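Local coordinates for basic membrane lipoprotein (Brucella melitensis biovar Abortus, PDB 3S99) that binds adenine and probably other purines such as guanine, and may serve an ABC-type system that takes them up, at residues E134-Q139 with T213-S218; A152-S157 with Q165-F170; A130-G135 with G283-A288. All blocks are in the same frame, centred on the assembly; numbering follows the deposited sequence.

Overall arrangement
Strand 125-130 of the parallel sheet runs directly into helix 132-146, and the first segments of contacts 3 and 1 lie in succession there, sharing E134 and G135. The chain next enters the mixed sheet at strand 151-156, and contact 2 closes a short strand-to-helix loop with 165-170. This loop is nested within the larger one that contact 1 closes when strand 211-214, the neighbour of 151-156 in the sheet, brings 213-218 against the same helix. Last comes 283-288, where contact 3 closes the longest loop. Helix 132-146 is thus tied to an inner strand and to edge strand 285-287 of one sheet, while contact 2 ties that sheet to helix 161-175.

Contact 1: residues E134-Q139 with T213-S218; sequences EGRYVQ and TQHTDS. With ADE (adenine), chain T.
R136 reaches from its helix to Q214 and grips one backbone oxygen with both terminal nitrogens. R136 NH2 lies 2.8 Å from Q214 O in a fairly straight bond (154°), and R136 NH1 is 3.0 Å from the same oxygen with a more bent N-H (138°). The oxygen sits in the guanidinium plane, yet both nitrogens approach from one face of the carbonyl. A bend at chi2 followed by an extended end carries the group across. This is the tight part: R136 NH2 also lies 3.4 Å from H215 CG, the two planes only 30° apart. The imidazole is held at NE2 by E162, and H215 CD2, at the ring edge, lies 3.6 Å from ADE N6.

The Q139-T213 side is looser, bridged by one water that lies 2.9 Å from R136 NH1, 2.7 Å from Q139 NE2 and 2.7 Å from T213 OG1. From the strand end, Q214 NE2 donates to both T216 O and S218 O, bracing the loop whose D217 binds adenine. A long cationic side chain thus suits position 136: it satisfies a buried carbonyl at the strand end and, as second shell to the pocket, could polarise H215.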
ATOM      1  N   GLU A 134      -0.650   7.407   5.111  1.00 13.73           N
ATOM      2  CA  GLU A 134       0.241   8.440   5.594  1.00 14.14           C
ATOM      3  C   GLU A 134       1.090   8.976   4.449  1.00 14.12           C
ATOM      4  O   GLU A 134       1.217  10.182   4.297  1.00 13.86           O
ATOM      5  CB  GLU A 134       1.109   7.945   6.747  1.00 14.60           C
ATOM      6  CG  GLU A 134       0.336   7.724   8.043  1.00 16.16           C
ATOM      7  CD  GLU A 134       1.218   7.258   9.219  1.00 15.80           C
ATOM      8  OE1 GLU A 134       2.313   6.756   8.968  1.00 19.90           O
ATOM      9  OE2 GLU A 134       0.805   7.390  10.399  1.00 20.81           O
ATOM     10  N   GLY A 135       1.590   8.074   3.594  1.00 13.93           N
ATOM     11  CA  GLY A 135       2.313   8.444   2.383  1.00 12.88           C
ATOM     12  C   GLY A 135       1.422   9.146   1.390  1.00 13.20           C
ATOM     13  O   GLY A 135       1.858  10.049   0.695  1.00 14.14           O
ATOM     14  N   ARG A 136       0.167   8.737   1.307  1.00 12.34           N
ATOM     15  CA  ARG A 136      -0.754   9.372   0.390  1.00 12.00           C
ATOM     16  C   ARG A 136      -0.920  10.862   0.714  1.00 12.26           C
ATOM     17  O   ARG A 136      -1.108  11.682  -0.187  1.00 12.65           O
ATOM     18  CB  ARG A 136      -2.117   8.711   0.479  1.00 11.82           C
ATOM     19  CG  ARG A 136      -2.135   7.268  -0.005  1.00 13.34           C
ATOM     20  CD  ARG A 136      -2.091   7.208  -1.497  1.00 13.58           C
ATOM     21  NE  ARG A 136      -2.158   5.816  -1.947  1.00 14.94           N
ATOM     22  CZ  ARG A 136      -1.976   5.406  -3.186  1.00 12.21           C
ATOM     23  NH1 ARG A 136      -1.677   6.247  -4.154  1.00 13.83           N
ATOM     24  NH2 ARG A 136      -2.089   4.110  -3.449  1.00 14.89           N
ATOM     25  N   TYR A 137      -0.881  11.207   1.995  1.00 11.54           N
ATOM     26  CA  TYR A 137      -1.099  12.582   2.397  1.00 12.44           C
ATOM     27  C   TYR A 137       0.010  13.455   1.866  1.00 12.21           C
ATOM     28  O   TYR A 137      -0.254  14.483   1.248  1.00 12.73           O
ATOM     29  CB  TYR A 137      -1.222  12.696   3.910  1.00 12.54           C
ATOM     30  CG  TYR A 137      -1.631  14.059   4.378  1.00 14.57           C
ATOM     31  CD1 TYR A 137      -0.668  15.005   4.720  1.00 17.08           C
ATOM     32  CD2 TYR A 137      -2.980  14.406   4.502  1.00 15.75           C
ATOM     33  CE1 TYR A 137      -1.023  16.238   5.167  1.00 17.69           C
ATOM     34  CE2 TYR A 137      -3.345  15.633   4.975  1.00 16.10           C
ATOM     35  CZ  TYR A 137      -2.371  16.544   5.290  1.00 17.45           C
ATOM     36  OH  TYR A 137      -2.719  17.774   5.729  1.00 20.08           O
ATOM     37  N   VAL A 138       1.250  13.021   2.066  1.00 11.48           N
ATOM     38  CA  VAL A 138       2.394  13.675   1.514  1.00 11.81           C
ATOM     39  C   VAL A 138       2.306  13.827  -0.003  1.00 13.13           C
ATOM     40  O   VAL A 138       2.578  14.888  -0.542  1.00 12.54           O
ATOM     41  CB  VAL A 138       3.701  12.906   1.830  1.00 12.25           C
ATOM     42  CG1 VAL A 138       4.870  13.723   1.388  1.00 13.27           C
ATOM     43  CG2 VAL A 138       3.799  12.563   3.312  1.00 11.58           C
ATOM     44  N   GLN A 139       1.894  12.757  -0.707  1.00 13.77           N
ATOM     45  CA  GLN A 139       1.759  12.863  -2.148  1.00 13.68           C
ATOM     46  C   GLN A 139       0.697  13.883  -2.541  1.00 14.84           C
ATOM     47  O   GLN A 139       0.808  14.526  -3.582  1.00 16.07           O
ATOM     48  CB  GLN A 139       1.486  11.460  -2.779  1.00 13.64           C
ATOM     49  CG  GLN A 139       2.649  10.519  -2.521  1.00 12.27           C
ATOM     50  CD  GLN A 139       2.612   9.154  -3.189  1.00 13.50           C
ATOM     51  OE1 GLN A 139       3.671   8.559  -3.367  1.00 13.28           O
ATOM     52  NE2 GLN A 139       1.418   8.629  -3.513  1.00 11.26           N
ATOM     53  N   THR A 213      -1.431   8.826 -10.224  1.00 16.65           N
ATOM     54  CA  THR A 213      -1.142   8.041  -9.061  1.00 16.48           C
ATOM     55  C   THR A 213      -2.034   6.818  -9.067  1.00 16.62           C
ATOM     56  O   THR A 213      -3.093   6.808  -9.731  1.00 17.06           O
ATOM     57  CB  THR A 213      -1.408   8.878  -7.769  1.00 16.42           C
ATOM     58  OG1 THR A 213      -0.835   8.202  -6.640  1.00 16.17           O
ATOM     59  CG2 THR A 213      -2.867   9.051  -7.566  1.00 14.61           C
ATOM     60  N   GLN A 214      -1.671   5.829  -8.271  1.00 15.96           N
ATOM     61  CA  GLN A 214      -2.358   4.520  -8.337  1.00 16.73           C
ATOM     62  C   GLN A 214      -2.405   3.759  -7.028  1.00 15.68           C
ATOM     63  O   GLN A 214      -1.580   3.983  -6.149  1.00 15.49           O
ATOM     64  CB  GLN A 214      -1.681   3.621  -9.367  1.00 17.26           C
ATOM     65  CG  GLN A 214      -0.372   3.033  -8.860  1.00 17.42           C
ATOM     66  CD  GLN A 214       0.440   2.417  -9.942  1.00 19.65           C
ATOM     67  OE1 GLN A 214       0.708   3.055 -10.977  1.00 21.40           O
ATOM     68  NE2 GLN A 214       0.879   1.178  -9.716  1.00 18.39           N
ATOM     69  N   HIS A 215      -3.371   2.839  -6.927  1.00 15.68           N
ATOM     70  CA  HIS A 215      -3.347   1.797  -5.898  1.00 15.90           C
ATOM     71  C   HIS A 215      -3.331   0.385  -6.490  1.00 16.50           C
ATOM     72  O   HIS A 215      -3.752  -0.586  -5.852  1.00 16.37           O
ATOM     73  CB  HIS A 215      -4.529   1.964  -4.963  1.00 15.90           C
ATOM     74  CG  HIS A 215      -4.284   1.467  -3.573  1.00 17.14           C
ATOM     75  ND1 HIS A 215      -4.580   2.225  -2.453  1.00 17.17           N
ATOM     76  CD2 HIS A 215      -3.840   0.270  -3.112  1.00 17.20           C
ATOM     77  CE1 HIS A 215      -4.296   1.524  -1.367  1.00 15.21           C
ATOM     78  NE2 HIS A 215      -3.869   0.327  -1.735  1.00 15.57           N
ATOM     79  N   THR A 216      -2.835   0.279  -7.720  1.00 16.93           N
ATOM     80  CA  THR A 216      -2.543  -1.010  -8.348  1.00 16.45           C
ATOM     81  C   THR A 216      -1.034  -1.298  -8.224  1.00 16.45           C
ATOM     82  O   THR A 216      -0.254  -0.447  -7.750  1.00 15.89           O
ATOM     83  CB  THR A 216      -2.982  -0.970  -9.801  1.00 18.21           C
ATOM     84  OG1 THR A 216      -2.303   0.116 -10.473  1.00 16.95           O
ATOM     85  CG2 THR A 216      -4.541  -0.804  -9.881  1.00 17.11           C
ATOM     86  N   ASP A 217      -0.629  -2.493  -8.638  1.00 16.60           N
ATOM     87  CA  ASP A 217       0.648  -3.100  -8.219  1.00 16.73           C
ATOM     88  C   ASP A 217       1.837  -2.868  -9.141  1.00 17.51           C
ATOM     89  O   ASP A 217       2.982  -3.076  -8.738  1.00 16.44           O
ATOM     90  CB  ASP A 217       0.439  -4.617  -8.040  1.00 16.92           C
ATOM     91  CG  ASP A 217      -0.443  -4.962  -6.826  1.00 17.97           C
ATOM     92  OD1 ASP A 217      -0.834  -4.011  -6.080  1.00 19.65           O
ATOM     93  OD2 ASP A 217      -0.711  -6.191  -6.594  1.00 19.34           O
ATOM     94  N   SER A 218       1.585  -2.454 -10.384  1.00 18.61           N
ATOM     95  CA  SER A 218       2.635  -2.530 -11.394  1.00 20.06           C
ATOM     96  C   SER A 218       3.165  -1.170 -11.811  1.00 19.80           C
ATOM     97  O   SER A 218       2.582  -0.132 -11.492  1.00 20.56           O
ATOM     98  CB  SER A 218       2.154  -3.288 -12.652  1.00 20.87           C
ATOM     99  OG  SER A 218       1.544  -2.391 -13.549  1.00 20.81           O
TER
HETATM  100  N9  ADE T 400      -3.442  -6.219  -0.418  1.00 15.21           N
HETATM  101  C8  ADE T 400      -3.519  -5.043   0.296  1.00 17.36           C
HETATM  102  N7  ADE T 400      -3.032  -3.992  -0.319  1.00 17.16           N
HETATM  103  C5  ADE T 400      -2.625  -4.578  -1.523  1.00 17.93           C
HETATM  104  C6  ADE T 400      -2.034  -3.991  -2.608  1.00 19.18           C
HETATM  105  N6  ADE T 400      -1.773  -2.678  -2.518  1.00 15.52           N
HETATM  106  N1  ADE T 400      -1.723  -4.786  -3.683  1.00 18.08           N
HETATM  107  C2  ADE T 400      -2.028  -6.094  -3.633  1.00 19.72           C
HETATM  108  N3  ADE T 400      -2.603  -6.773  -2.640  1.00 18.95           N
HETATM  109  C4  ADE T 400      -2.867  -5.926  -1.618  1.00 16.70           C
HETATM  110  O   HOH W   1      -1.155   9.071  -4.157  1.00 12.91           O

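Contact 2: residues A152-S157 with Q165-F170; sequences AGYIGS and QGINSF
Y154 fills the space between strand 152-156 and helix 165-170, meeting I167 with one ring face and F170 with its edge. CG1 of I167 sits 3.8 Å from the centroid of the Y154 ring, 19° off the ring normal, a CH-pi contact made by a methylene rather than a methyl. With F170 the geometry is offset edge-to-face: the Y154 edge is turned toward the F170 face, the centroids are 5.5 Å apart and the planes meet at 75°. F170 in turn receives A152 at its own edge, where F170 CE2 lies 3.9 Å from A152 CB. The phenol oxygen ends close to the helix backbone, with Y154 OH 3.3 Å from G166 C.

Further out, the torsions and neighbours set these positions. Y154 carries CG anti to its own nitrogen (chi1 -151°), which sends the ring across to the helix, while T213 of the next strand packs on the ring side opposite I167 and R136 touches the hydroxyl end. V183 and W187 of strand 182-187 back F170 and I167 respectively. On other sides of the helix, N168 bonds to the backbone of F345 and V347, and S169 OG to Y133 O.

Strand and helix run almost antiparallel, as in the first half of a beta-alpha-beta unit. With no clear hydrogen bond between the segments, their cohesion is apolar and aromatic, so the fit of Y154 against I167 and F170 probably contributes to how the helix lies on the sheet.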
ATOM      1  N   ALA A 152      -5.625  15.441 -10.565  1.00 19.22           N
ATOM      2  CA  ALA A 152      -4.876  14.206 -10.604  1.00 19.27           C
ATOM      3  C   ALA A 152      -5.711  13.038 -11.140  1.00 19.08           C
ATOM      4  O   ALA A 152      -6.904  12.950 -10.908  1.00 21.17           O
ATOM      5  CB  ALA A 152      -4.343  13.864  -9.228  1.00 17.49           C
ATOM      6  N   GLY A 153      -5.075  12.152 -11.876  1.00 18.34           N
ATOM      7  CA  GLY A 153      -5.678  10.865 -12.241  1.00 19.23           C
ATOM      8  C   GLY A 153      -5.367   9.809 -11.217  1.00 17.76           C
ATOM      9  O   GLY A 153      -4.223   9.628 -10.824  1.00 17.73           O
ATOM     10  N   TYR A 154      -6.384   9.108 -10.757  1.00 18.17           N
ATOM     11  CA  TYR A 154      -6.185   8.108  -9.712  1.00 17.49           C
ATOM     12  C   TYR A 154      -6.643   6.752 -10.224  1.00 17.87           C
ATOM     13  O   TYR A 154      -7.798   6.575 -10.598  1.00 19.17           O
ATOM     14  CB  TYR A 154      -6.952   8.520  -8.466  1.00 16.92           C
ATOM     15  CG  TYR A 154      -6.371   8.042  -7.156  1.00 16.75           C
ATOM     16  CD1 TYR A 154      -6.309   6.684  -6.836  1.00 15.24           C
ATOM     17  CD2 TYR A 154      -5.957   8.964  -6.185  1.00 17.78           C
ATOM     18  CE1 TYR A 154      -5.749   6.259  -5.601  1.00 16.95           C
ATOM     19  CE2 TYR A 154      -5.412   8.547  -4.964  1.00 17.68           C
ATOM     20  CZ  TYR A 154      -5.323   7.190  -4.681  1.00 16.31           C
ATOM     21  OH  TYR A 154      -4.824   6.786  -3.455  1.00 16.27           O
ATOM     22  N   ILE A 155      -5.726   5.800 -10.251  1.00 18.09           N
ATOM     23  CA  ILE A 155      -6.010   4.458 -10.791  1.00 18.11           C
ATOM     24  C   ILE A 155      -6.290   3.534  -9.607  1.00 18.47           C
ATOM     25  O   ILE A 155      -5.374   3.148  -8.879  1.00 18.16           O
ATOM     26  CB  ILE A 155      -4.870   3.943 -11.637  1.00 17.99           C
ATOM     27  CG1 ILE A 155      -4.641   4.900 -12.796  1.00 17.40           C
ATOM     28  CG2 ILE A 155      -5.156   2.487 -12.153  1.00 16.88           C
ATOM     29  CD1 ILE A 155      -3.387   4.623 -13.603  1.00 17.29           C
ATOM     30  N   GLY A 156      -7.570   3.223  -9.402  1.00 19.27           N
ATOM     31  CA  GLY A 156      -7.990   2.423  -8.285  1.00 19.64           C
ATOM     32  C   GLY A 156      -7.907   0.960  -8.644  1.00 20.58           C
ATOM     33  O   GLY A 156      -8.042   0.585  -9.812  1.00 21.86           O
ATOM     34  N   SER A 157      -7.662   0.135  -7.633  1.00 20.39           N
ATOM     35  CA  SER A 157      -7.647  -1.324  -7.779  1.00 20.01           C
ATOM     36  C   SER A 157      -9.050  -1.840  -7.523  1.00 20.95           C
ATOM     37  O   SER A 157      -9.872  -1.893  -8.443  1.00 20.84           O
ATOM     38  CB  SER A 157      -6.650  -1.935  -6.779  1.00 19.61           C
ATOM     39  OG  SER A 157      -6.640  -1.226  -5.521  1.00 18.91           O
ATOM     40  N   GLN A 165      -9.387   4.740   2.061  1.00 16.77           N
ATOM     41  CA  GLN A 165      -8.477   5.511   2.897  1.00 16.28           C
ATOM     42  C   GLN A 165      -7.454   6.310   2.076  1.00 16.29           C
ATOM     43  O   GLN A 165      -7.213   7.475   2.343  1.00 15.88           O
ATOM     44  CB  GLN A 165      -7.688   4.604   3.830  1.00 16.22           C
ATOM     45  CG  GLN A 165      -8.476   3.855   4.934  1.00 17.15           C
ATOM     46  CD  GLN A 165      -7.571   2.771   5.551  1.00 19.35           C
ATOM     47  OE1 GLN A 165      -6.340   2.900   5.489  1.00 17.91           O
ATOM     48  NE2 GLN A 165      -8.164   1.698   6.094  1.00 15.87           N
ATOM     49  N   GLY A 166      -6.838   5.653   1.099  1.00 15.49           N
ATOM     50  CA  GLY A 166      -5.751   6.238   0.321  1.00 14.86           C
ATOM     51  C   GLY A 166      -6.205   7.384  -0.556  1.00 14.66           C
ATOM     52  O   GLY A 166      -5.544   8.424  -0.629  1.00 14.76           O
ATOM     53  N   ILE A 167      -7.360   7.207  -1.183  1.00 14.60           N
ATOM     54  CA  ILE A 167      -7.968   8.250  -1.985  1.00 14.64           C
ATOM     55  C   ILE A 167      -8.302   9.445  -1.080  1.00 14.62           C
ATOM     56  O   ILE A 167      -7.976  10.603  -1.404  1.00 14.55           O
ATOM     57  CB  ILE A 167      -9.228   7.731  -2.704  1.00 15.15           C
ATOM     58  CG1 ILE A 167      -8.852   6.681  -3.760  1.00 17.04           C
ATOM     59  CG2 ILE A 167     -10.010   8.888  -3.347  1.00 15.57           C
ATOM     60  CD1 ILE A 167     -10.078   5.894  -4.379  1.00 17.01           C
ATOM     61  N   ASN A 168      -8.929   9.163   0.057  1.00 14.57           N
ATOM     62  CA  ASN A 168      -9.342  10.222   0.977  1.00 15.37           C
ATOM     63  C   ASN A 168      -8.164  10.970   1.533  1.00 15.39           C
ATOM     64  O   ASN A 168      -8.187  12.202   1.567  1.00 17.81           O
ATOM     65  CB  ASN A 168     -10.184   9.676   2.109  1.00 15.75           C
ATOM     66  CG  ASN A 168     -11.600   9.368   1.685  1.00 17.22           C
ATOM     67  OD1 ASN A 168     -12.128   9.998   0.777  1.00 16.55           O
ATOM     68  ND2 ASN A 168     -12.228   8.392   2.358  1.00 16.28           N
ATOM     69  N   SER A 169      -7.136  10.245   1.971  1.00 14.05           N
ATOM     70  CA  SER A 169      -5.938  10.887   2.480  1.00 13.58           C
ATOM     71  C   SER A 169      -5.220  11.755   1.457  1.00 12.84           C
ATOM     72  O   SER A 169      -4.775  12.866   1.771  1.00 13.53           O
ATOM     73  CB  SER A 169      -4.975   9.856   3.026  1.00 12.65           C
ATOM     74  OG  SER A 169      -3.916  10.515   3.663  1.00 13.66           O
ATOM     75  N   PHE A 170      -5.088  11.243   0.237  1.00 12.38           N
ATOM     76  CA  PHE A 170      -4.510  11.992  -0.867  1.00 12.99           C
ATOM     77  C   PHE A 170      -5.232  13.326  -1.118  1.00 13.78           C
ATOM     78  O   PHE A 170      -4.601  14.386  -1.232  1.00 12.86           O
ATOM     79  CB  PHE A 170      -4.503  11.110  -2.119  1.00 12.24           C
ATOM     80  CG  PHE A 170      -3.933  11.776  -3.338  1.00 12.50           C
ATOM     81  CD1 PHE A 170      -2.570  11.932  -3.489  1.00 10.91           C
ATOM     82  CD2 PHE A 170      -4.772  12.203  -4.365  1.00 14.66           C
ATOM     83  CE1 PHE A 170      -2.047  12.536  -4.625  1.00 11.86           C
ATOM     84  CE2 PHE A 170      -4.242  12.824  -5.504  1.00 15.48           C
ATOM     85  CZ  PHE A 170      -2.897  12.971  -5.637  1.00 12.95           C
TER

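Contact 3: residues A130-G135 with G283-A288; sequences ARFYEG and GLVKMA
A130, whose methyl group meets L284 and V285, has a carbonyl oxygen approached by several groups. W277 NE1 donates to it, F132 N makes a weak bond to A130 O at 2.9 Å that closes an inverse gamma turn centred on R131, and the F132 ring lies with one face toward it. This tight turn swings the chain from strand into helix.

Across the contact everything is apolar. V285 uses a single branch, CG2, which sits 3.6 Å from A130 CB; with chi1 at 171° the other branch is anti to the nitrogen, leaving CG2 to face the turn. L284 CD2 adds a contact 3.9 Å from A130 CB, so the small alanine is met by two larger side chains. Two residues along the strand, M287 bends at chi2 and chi3 and brings SD to 3.7 Å from G135 CA. G135, in the first helical turn, has no side chain, and the thioether lies close over its CA.

The F132 side chain starts away from the strand, though its ring brushes V285; it lies about 5 Å from adenine and about 4 Å from that of W42 (nearest atoms). R131 forms a salt bridge with D337. Strand 285-287 is the antiparallel edge of the mixed sheet, beside 247-253, and 125-130 belongs to the parallel sheet, consistent with an interlobe crossover of the type 1 periplasmic-binding-protein fold, beside its ligand cleft.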
ATOM      1  N   ALA A 130      -0.055  -1.786   7.172  1.00 15.28           N
ATOM      2  CA  ALA A 130       0.736  -0.558   7.093  1.00 15.29           C
ATOM      3  C   ALA A 130      -0.193   0.601   6.864  1.00 14.81           C
ATOM      4  O   ALA A 130      -1.131   0.481   6.080  1.00 14.68           O
ATOM      5  CB  ALA A 130       1.757  -0.614   5.951  1.00 15.20           C
ATOM      6  N   ARG A 131       0.079   1.731   7.516  1.00 14.46           N
ATOM      7  CA  ARG A 131      -0.696   2.944   7.282  1.00 14.60           C
ATOM      8  C   ARG A 131      -0.252   3.629   5.978  1.00 15.03           C
ATOM      9  O   ARG A 131       0.313   4.738   6.015  1.00 14.77           O
ATOM     10  CB  ARG A 131      -0.522   3.921   8.442  1.00 14.67           C
ATOM     11  CG  ARG A 131      -0.975   3.375   9.777  1.00 16.14           C
ATOM     12  CD  ARG A 131      -0.988   4.452  10.864  1.00 18.34           C
ATOM     13  NE  ARG A 131      -1.321   3.863  12.155  1.00 17.39           N
ATOM     14  CZ  ARG A 131      -2.548   3.687  12.639  1.00 16.99           C
ATOM     15  NH1 ARG A 131      -3.611   4.103  11.977  1.00 17.84           N
ATOM     16  NH2 ARG A 131      -2.720   3.084  13.820  1.00 16.28           N
ATOM     17  N   PHE A 132      -0.504   2.973   4.839  1.00 13.83           N
ATOM     18  CA  PHE A 132      -0.104   3.535   3.561  1.00 13.79           C
ATOM     19  C   PHE A 132      -0.645   4.960   3.333  1.00 13.47           C
ATOM     20  O   PHE A 132      -0.027   5.770   2.669  1.00 13.35           O
ATOM     21  CB  PHE A 132      -0.599   2.683   2.399  1.00 14.12           C
ATOM     22  CG  PHE A 132      -0.336   1.203   2.543  1.00 14.08           C
ATOM     23  CD1 PHE A 132       0.933   0.688   2.374  1.00 13.80           C
ATOM     24  CD2 PHE A 132      -1.367   0.329   2.825  1.00 15.07           C
ATOM     25  CE1 PHE A 132       1.157  -0.659   2.482  1.00 15.06           C
ATOM     26  CE2 PHE A 132      -1.139  -1.042   2.917  1.00 15.38           C
ATOM     27  CZ  PHE A 132       0.137  -1.522   2.753  1.00 14.64           C
ATOM     28  N   TYR A 133      -1.814   5.240   3.869  1.00 13.79           N
ATOM     29  CA  TYR A 133      -2.480   6.540   3.709  1.00 14.30           C
ATOM     30  C   TYR A 133      -1.646   7.701   4.282  1.00 14.49           C
ATOM     31  O   TYR A 133      -1.896   8.865   3.947  1.00 16.60           O
ATOM     32  CB  TYR A 133      -3.886   6.501   4.340  1.00 13.98           C
ATOM     33  CG  TYR A 133      -3.857   6.451   5.858  1.00 13.95           C
ATOM     34  CD1 TYR A 133      -4.049   5.269   6.543  1.00 14.47           C
ATOM     35  CD2 TYR A 133      -3.595   7.599   6.603  1.00 16.69           C
ATOM     36  CE1 TYR A 133      -3.994   5.233   7.946  1.00 16.64           C
ATOM     37  CE2 TYR A 133      -3.529   7.563   7.989  1.00 18.11           C
ATOM     38  CZ  TYR A 133      -3.743   6.376   8.643  1.00 18.43           C
ATOM     39  OH  TYR A 133      -3.649   6.378  10.004  1.00 22.66           O
ATOM     40  N   GLU A 134      -0.650   7.407   5.111  1.00 13.73           N
ATOM     41  CA  GLU A 134       0.241   8.440   5.594  1.00 14.14           C
ATOM     42  C   GLU A 134       1.090   8.976   4.449  1.00 14.12           C
ATOM     43  O   GLU A 134       1.217  10.182   4.297  1.00 13.86           O
ATOM     44  CB  GLU A 134       1.109   7.945   6.747  1.00 14.60           C
ATOM     45  CG  GLU A 134       0.336   7.724   8.043  1.00 16.16           C
ATOM     46  CD  GLU A 134       1.218   7.258   9.219  1.00 15.80           C
ATOM     47  OE1 GLU A 134       2.313   6.756   8.968  1.00 19.90           O
ATOM     48  OE2 GLU A 134       0.805   7.390  10.399  1.00 20.81           O
ATOM     49  N   GLY A 135       1.590   8.074   3.594  1.00 13.93           N
ATOM     50  CA  GLY A 135       2.313   8.444   2.383  1.00 12.88           C
ATOM     51  C   GLY A 135       1.422   9.146   1.390  1.00 13.20           C
ATOM     52  O   GLY A 135       1.858  10.049   0.695  1.00 14.14           O
ATOM     53  N   GLY A 283       8.224   2.842  11.109  1.00 22.73           N
ATOM     54  CA  GLY A 283       9.140   2.509  10.031  1.00 22.74           C
ATOM     55  C   GLY A 283       8.672   1.545   8.951  1.00 22.08           C
ATOM     56  O   GLY A 283       9.483   1.087   8.157  1.00 22.74           O
ATOM     57  N   LEU A 284       7.374   1.253   8.897  1.00 20.49           N
ATOM     58  CA  LEU A 284       6.856   0.268   7.987  1.00 19.63           C
ATOM     59  C   LEU A 284       6.565   0.936   6.633  1.00 18.26           C
ATOM     60  O   LEU A 284       6.554   0.286   5.608  1.00 17.13           O
ATOM     61  CB  LEU A 284       5.596  -0.406   8.572  1.00 18.47           C
ATOM     62  CG  LEU A 284       5.217  -1.808   8.090  1.00 20.06           C
ATOM     63  CD1 LEU A 284       6.383  -2.870   8.310  1.00 17.92           C
ATOM     64  CD2 LEU A 284       3.905  -2.274   8.776  1.00 16.24           C
ATOM     65  N   VAL A 285       6.320   2.241   6.665  1.00 18.26           N
ATOM     66  CA  VAL A 285       6.092   3.034   5.478  1.00 18.30           C
ATOM     67  C   VAL A 285       7.078   4.210   5.470  1.00 18.25           C
ATOM     68  O   VAL A 285       7.282   4.858   6.501  1.00 19.38           O
ATOM     69  CB  VAL A 285       4.615   3.558   5.462  1.00 18.86           C
ATOM     70  CG1 VAL A 285       4.411   4.578   4.329  1.00 18.45           C
ATOM     71  CG2 VAL A 285       3.672   2.377   5.319  1.00 19.04           C
ATOM     72  N   LYS A 286       7.670   4.477   4.310  1.00 17.83           N
ATOM     73  CA  LYS A 286       8.609   5.586   4.112  1.00 18.67           C
ATOM     74  C   LYS A 286       8.355   6.218   2.738  1.00 17.60           C
ATOM     75  O   LYS A 286       7.895   5.533   1.824  1.00 18.61           O
ATOM     76  CB  LYS A 286      10.070   5.068   4.170  1.00 19.01           C
ATOM     77  N   MET A 287       8.705   7.495   2.564  1.00 17.93           N
ATOM     78  CA  MET A 287       8.687   8.093   1.225  1.00 17.56           C
ATOM     79  C   MET A 287       9.987   7.808   0.485  1.00 18.00           C
ATOM     80  O   MET A 287      11.049   7.844   1.080  1.00 16.91           O
ATOM     81  CB  MET A 287       8.478   9.602   1.305  1.00 18.23           C
ATOM     82  CG  MET A 287       7.150  10.018   1.955  1.00 19.12           C
ATOM     83  SD  MET A 287       5.711   9.225   1.294  1.00 17.79           S
ATOM     84  CE  MET A 287       5.709   9.996  -0.334  1.00 14.87           C
ATOM     85  N   ALA A 288       9.894   7.576  -0.822  1.00 18.24           N
ATOM     86  CA  ALA A 288      11.064   7.560  -1.693  1.00 19.61           C
ATOM     87  C   ALA A 288      11.681   8.956  -1.749  1.00 20.81           C
ATOM     88  O   ALA A 288      11.062   9.907  -1.289  1.00 21.30           O
ATOM     89  CB  ALA A 288      10.666   7.109  -3.072  1.00 19.44           C
TER